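Putative Glycosidase (Bacteroides thetaiotaomicron, PDB 3R67) is a putative glycosidase with a five-bladed beta-propeller fold, of unknown specific function. Local coordinates at residues E112-G117 against M134-W139. Residues are numbered along the deposited sequence; the frame is centred on the assembly and turned at random.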
ATOM      1  N   GLU A 112       4.362 -19.862  10.091  1.00 28.24           N
ATOM      2  CA  GLU A 112       5.206 -19.321  11.166  1.00 30.24           C
ATOM      3  C   GLU A 112       5.391 -17.796  11.059  1.00 32.93           C
ATOM      4  O   GLU A 112       5.633 -17.131  12.073  1.00 33.71           O
ATOM      5  CB  GLU A 112       6.586 -19.988  11.181  1.00 33.48           C
ATOM      6  CG  GLU A 112       6.539 -21.448  11.631  1.00 56.35           C
ATOM      7  CD  GLU A 112       6.044 -21.697  13.046  1.00 90.19           C
ATOM      8  OE1 GLU A 112       6.748 -21.291  14.001  1.00 89.34           O
ATOM      9  OE2 GLU A 112       4.986 -22.353  13.202  1.00 86.51           O
ATOM     10  N   LEU A 113       5.249 -17.254   9.852  1.00 26.15           N
ATOM     11  CA  LEU A 113       5.476 -15.851   9.594  1.00 24.65           C
ATOM     12  C   LEU A 113       4.182 -15.052   9.615  1.00 27.12           C
ATOM     13  O   LEU A 113       4.245 -13.856   9.870  1.00 27.35           O
ATOM     14  CB  LEU A 113       6.167 -15.706   8.221  1.00 23.87           C
ATOM     15  CG  LEU A 113       7.424 -16.555   8.011  1.00 30.54           C
ATOM     16  CD1 LEU A 113       8.008 -16.339   6.633  1.00 30.84           C
ATOM     17  CD2 LEU A 113       8.483 -16.299   9.085  1.00 33.40           C
ATOM     18  N   GLU A 114       3.018 -15.699   9.393  1.00 24.21           N
ATOM     19  CA  GLU A 114       1.725 -15.009   9.282  1.00 22.40           C
ATOM     20  C   GLU A 114       0.760 -15.272  10.461  1.00 25.95           C
ATOM     21  O   GLU A 114      -0.242 -14.565  10.573  1.00 24.43           O
ATOM     22  CB  GLU A 114       1.022 -15.432   7.983  1.00 22.75           C
ATOM     23  CG  GLU A 114       1.787 -14.990   6.745  1.00 26.64           C
ATOM     24  CD  GLU A 114       1.252 -15.407   5.388  1.00 28.89           C
ATOM     25  OE1 GLU A 114       0.231 -16.121   5.334  1.00 21.64           O
ATOM     26  OE2 GLU A 114       1.868 -15.029   4.368  1.00 18.41           O
ATOM     27  N   TRP A 115       1.046 -16.222  11.336  1.00 23.99           N
ATOM     28  CA  TRP A 115       0.101 -16.462  12.424  1.00 24.30           C
ATOM     29  C   TRP A 115       0.621 -15.840  13.743  1.00 27.82           C
ATOM     30  O   TRP A 115       1.800 -16.006  14.065  1.00 28.33           O
ATOM     31  CB  TRP A 115      -0.180 -17.976  12.600  1.00 24.04           C
ATOM     32  CG  TRP A 115      -1.370 -18.242  13.475  1.00 25.34           C
ATOM     33  CD1 TRP A 115      -1.352 -18.713  14.756  1.00 29.78           C
ATOM     34  CD2 TRP A 115      -2.732 -17.839  13.213  1.00 23.42           C
ATOM     35  NE1 TRP A 115      -2.623 -18.696  15.287  1.00 29.62           N
ATOM     36  CE2 TRP A 115      -3.482 -18.118  14.378  1.00 29.64           C
ATOM     37  CE3 TRP A 115      -3.369 -17.207  12.142  1.00 21.33           C
ATOM     38  CZ2 TRP A 115      -4.859 -17.852  14.463  1.00 27.74           C
ATOM     39  CZ3 TRP A 115      -4.718 -16.931  12.235  1.00 21.93           C
ATOM     40  CH2 TRP A 115      -5.451 -17.253  13.376  1.00 23.94           C
ATOM     41  N   PRO A 116      -0.223 -15.097  14.499  1.00 24.55           N
ATOM     42  CA  PRO A 116      -1.666 -14.856  14.298  1.00 24.53           C
ATOM     43  C   PRO A 116      -2.052 -13.491  13.700  1.00 28.29           C
ATOM     44  O   PRO A 116      -3.237 -13.253  13.516  1.00 30.22           O
ATOM     45  CB  PRO A 116      -2.220 -14.925  15.730  1.00 27.31           C
ATOM     46  CG  PRO A 116      -1.050 -14.499  16.629  1.00 31.61           C
ATOM     47  CD  PRO A 116       0.220 -14.552  15.796  1.00 26.68           C
ATOM     48  N   GLY A 117      -1.093 -12.637  13.388  1.00 23.09           N
ATOM     49  CA  GLY A 117      -1.360 -11.295  12.873  1.00 21.60           C
ATOM     50  C   GLY A 117      -1.979 -11.208  11.494  1.00 23.85           C
ATOM     51  O   GLY A 117      -2.694 -10.244  11.194  1.00 21.09           O
HETATM   52  N   MSE A 134       1.542  -9.213  -5.727  1.00 14.53           N
HETATM   53  CA  MSE A 134       1.154  -8.576  -4.483  1.00 12.61           C
HETATM   54  C   MSE A 134       2.300  -8.541  -3.504  1.00 18.15           C
HETATM   55  O   MSE A 134       2.944  -9.564  -3.287  1.00 18.63           O
HETATM   56  CB  MSE A 134      -0.027  -9.315  -3.843  1.00 13.37           C
HETATM   57  CG  MSE A 134      -0.452  -8.718  -2.472  1.00 17.50           C
HETATM   58 SE   MSE A 134      -1.448  -9.971  -1.360  0.75 22.31          SE
HETATM   59  CE  MSE A 134      -2.934 -10.057  -2.372  1.00 18.05           C
ATOM     60  N   LEU A 135       2.541  -7.364  -2.918  1.00 14.46           N
ATOM     61  CA  LEU A 135       3.529  -7.114  -1.870  0.50 13.41           C
ATOM     62  C   LEU A 135       2.783  -6.774  -0.616  1.00 17.41           C
ATOM     63  O   LEU A 135       2.020  -5.798  -0.623  1.00 16.24           O
ATOM     64  CB  LEU A 135       4.505  -6.002  -2.282  0.50 12.79           C
ATOM     65  CG  LEU A 135       5.446  -6.340  -3.423  0.50 17.47           C
ATOM     66  CD1 LEU A 135       5.898  -5.118  -4.083  0.50 17.26           C
ATOM     67  CD2 LEU A 135       6.600  -7.223  -2.975  0.50 18.49           C
ATOM     68  N   TYR A 136       2.918  -7.597   0.428  1.00 13.47           N
ATOM     69  CA  TYR A 136       2.178  -7.376   1.662  1.00 11.93           C
ATOM     70  C   TYR A 136       3.045  -7.645   2.882  1.00 19.33           C
ATOM     71  O   TYR A 136       4.164  -8.150   2.762  1.00 21.27           O
ATOM     72  CB  TYR A 136       0.948  -8.318   1.659  1.00 11.96           C
ATOM     73  CG  TYR A 136       1.287  -9.794   1.761  1.00 11.58           C
ATOM     74  CD1 TYR A 136       1.668 -10.524   0.635  1.00 10.87           C
ATOM     75  CD2 TYR A 136       1.166 -10.476   2.972  1.00 13.13           C
ATOM     76  CE1 TYR A 136       1.999 -11.875   0.725  1.00  9.38           C
ATOM     77  CE2 TYR A 136       1.472 -11.837   3.071  1.00 14.00           C
ATOM     78  CZ  TYR A 136       1.886 -12.534   1.942  1.00 17.94           C
ATOM     79  OH  TYR A 136       2.178 -13.881   2.010  1.00 14.33           O
ATOM     80  N   THR A 137       2.515  -7.331   4.059  1.00 16.21           N
ATOM     81  CA  THR A 137       3.205  -7.592   5.322  1.00 16.45           C
ATOM     82  C   THR A 137       2.697  -8.853   5.977  1.00 18.79           C
ATOM     83  O   THR A 137       1.488  -9.008   6.167  1.00 17.93           O
ATOM     84  CB  THR A 137       3.012  -6.418   6.295  1.00 22.06           C
ATOM     85  OG1 THR A 137       3.272  -5.189   5.650  1.00 15.42           O
ATOM     86  CG2 THR A 137       3.841  -6.552   7.560  1.00 22.50           C
ATOM     87  N   GLN A 138       3.626  -9.713   6.361  1.00 15.93           N
ATOM     88  CA  GLN A 138       3.434 -10.915   7.178  1.00 16.16           C
ATOM     89  C   GLN A 138       3.582 -10.514   8.619  1.00 21.04           C
ATOM     90  O   GLN A 138       4.607  -9.908   8.939  1.00 19.25           O
ATOM     91  CB  GLN A 138       4.432 -12.018   6.795  1.00 17.27           C
ATOM     92  CG  GLN A 138       4.245 -12.557   5.398  1.00 25.30           C
ATOM     93  CD  GLN A 138       5.273 -13.612   5.070  1.00 35.36           C
ATOM     94  OE1 GLN A 138       6.483 -13.445   5.290  1.00 26.81           O
ATOM     95  NE2 GLN A 138       4.824 -14.679   4.432  1.00 20.97           N
ATOM     96  N   TRP A 139       2.584 -10.789   9.490  1.00 19.66           N
ATOM     97  CA  TRP A 139       2.687 -10.345  10.884  1.00 19.48           C
ATOM     98  C   TRP A 139       2.369 -11.511  11.826  1.00 21.70           C
ATOM     99  O   TRP A 139       1.264 -12.039  11.823  1.00 17.58           O
ATOM    100  CB  TRP A 139       1.754  -9.141  11.113  1.00 16.88           C
ATOM    101  CG  TRP A 139       1.725  -8.553  12.498  1.00 17.65           C
ATOM    102  CD1 TRP A 139       0.617  -8.289  13.242  1.00 20.44           C
ATOM    103  CD2 TRP A 139       2.849  -8.149  13.297  1.00 17.86           C
ATOM    104  NE1 TRP A 139       0.972  -7.689  14.429  1.00 20.50           N
ATOM    105  CE2 TRP A 139       2.334  -7.585  14.486  1.00 22.46           C
ATOM    106  CE3 TRP A 139       4.240  -8.131  13.090  1.00 18.93           C
ATOM    107  CZ2 TRP A 139       3.162  -7.046  15.481  1.00 22.70           C
ATOM    108  CZ3 TRP A 139       5.053  -7.597  14.069  1.00 21.22           C
ATOM    109  CH2 TRP A 139       4.516  -7.066  15.251  1.00 22.66           C
TER
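Glu114 reaches two strand side chains with a single carboxylate oxygen. Its OE2 accepts from Tyr136 OH at 2.6 Å, met nearly along the C-O axis. The same Glu114 OE2 accepts from Gln138 NE2 at 3.0 Å, on the anti side and out of the carboxylate plane. This second bond is nearly straight, with an N-H...O angle of 168°, and OE2 lies close to the amide plane of Gln138. The carboxylate and the tyrosine ring are steeply inclined, 69° apart, and OE2 sits at the ring's edge, near its plane. Extension of the Glu114 chain beyond CG carries OE2 across to the strand. Glu114 CG itself comes within 3.7 Å of Gln138 CG, the two chains crossing at a slant. The oxygen end of the Gln138 amide lies against Leu113, with Leu113 CD1 3.5 Å from Gln138 OE1; this buried oxygen has no polar partner in the model. Farther along, Gly117 CA approaches Trp139 CD1 obliquely at 3.6 Å, just after Pro116, which follows a cis peptide bond.

A second shell positions these groups: Lys159 forms a salt bridge with Glu114 OE1, Gln110 accepts a hydrogen bond from Gln138 NE2, and Phe103 packs edge-to-face with Tyr136. The contact thus seats the short helix 111-114 and its outgoing loop against the later residues of strand 132-139, an inner strand of a four-stranded antiparallel propeller blade, between strands 118-126 and 144-151.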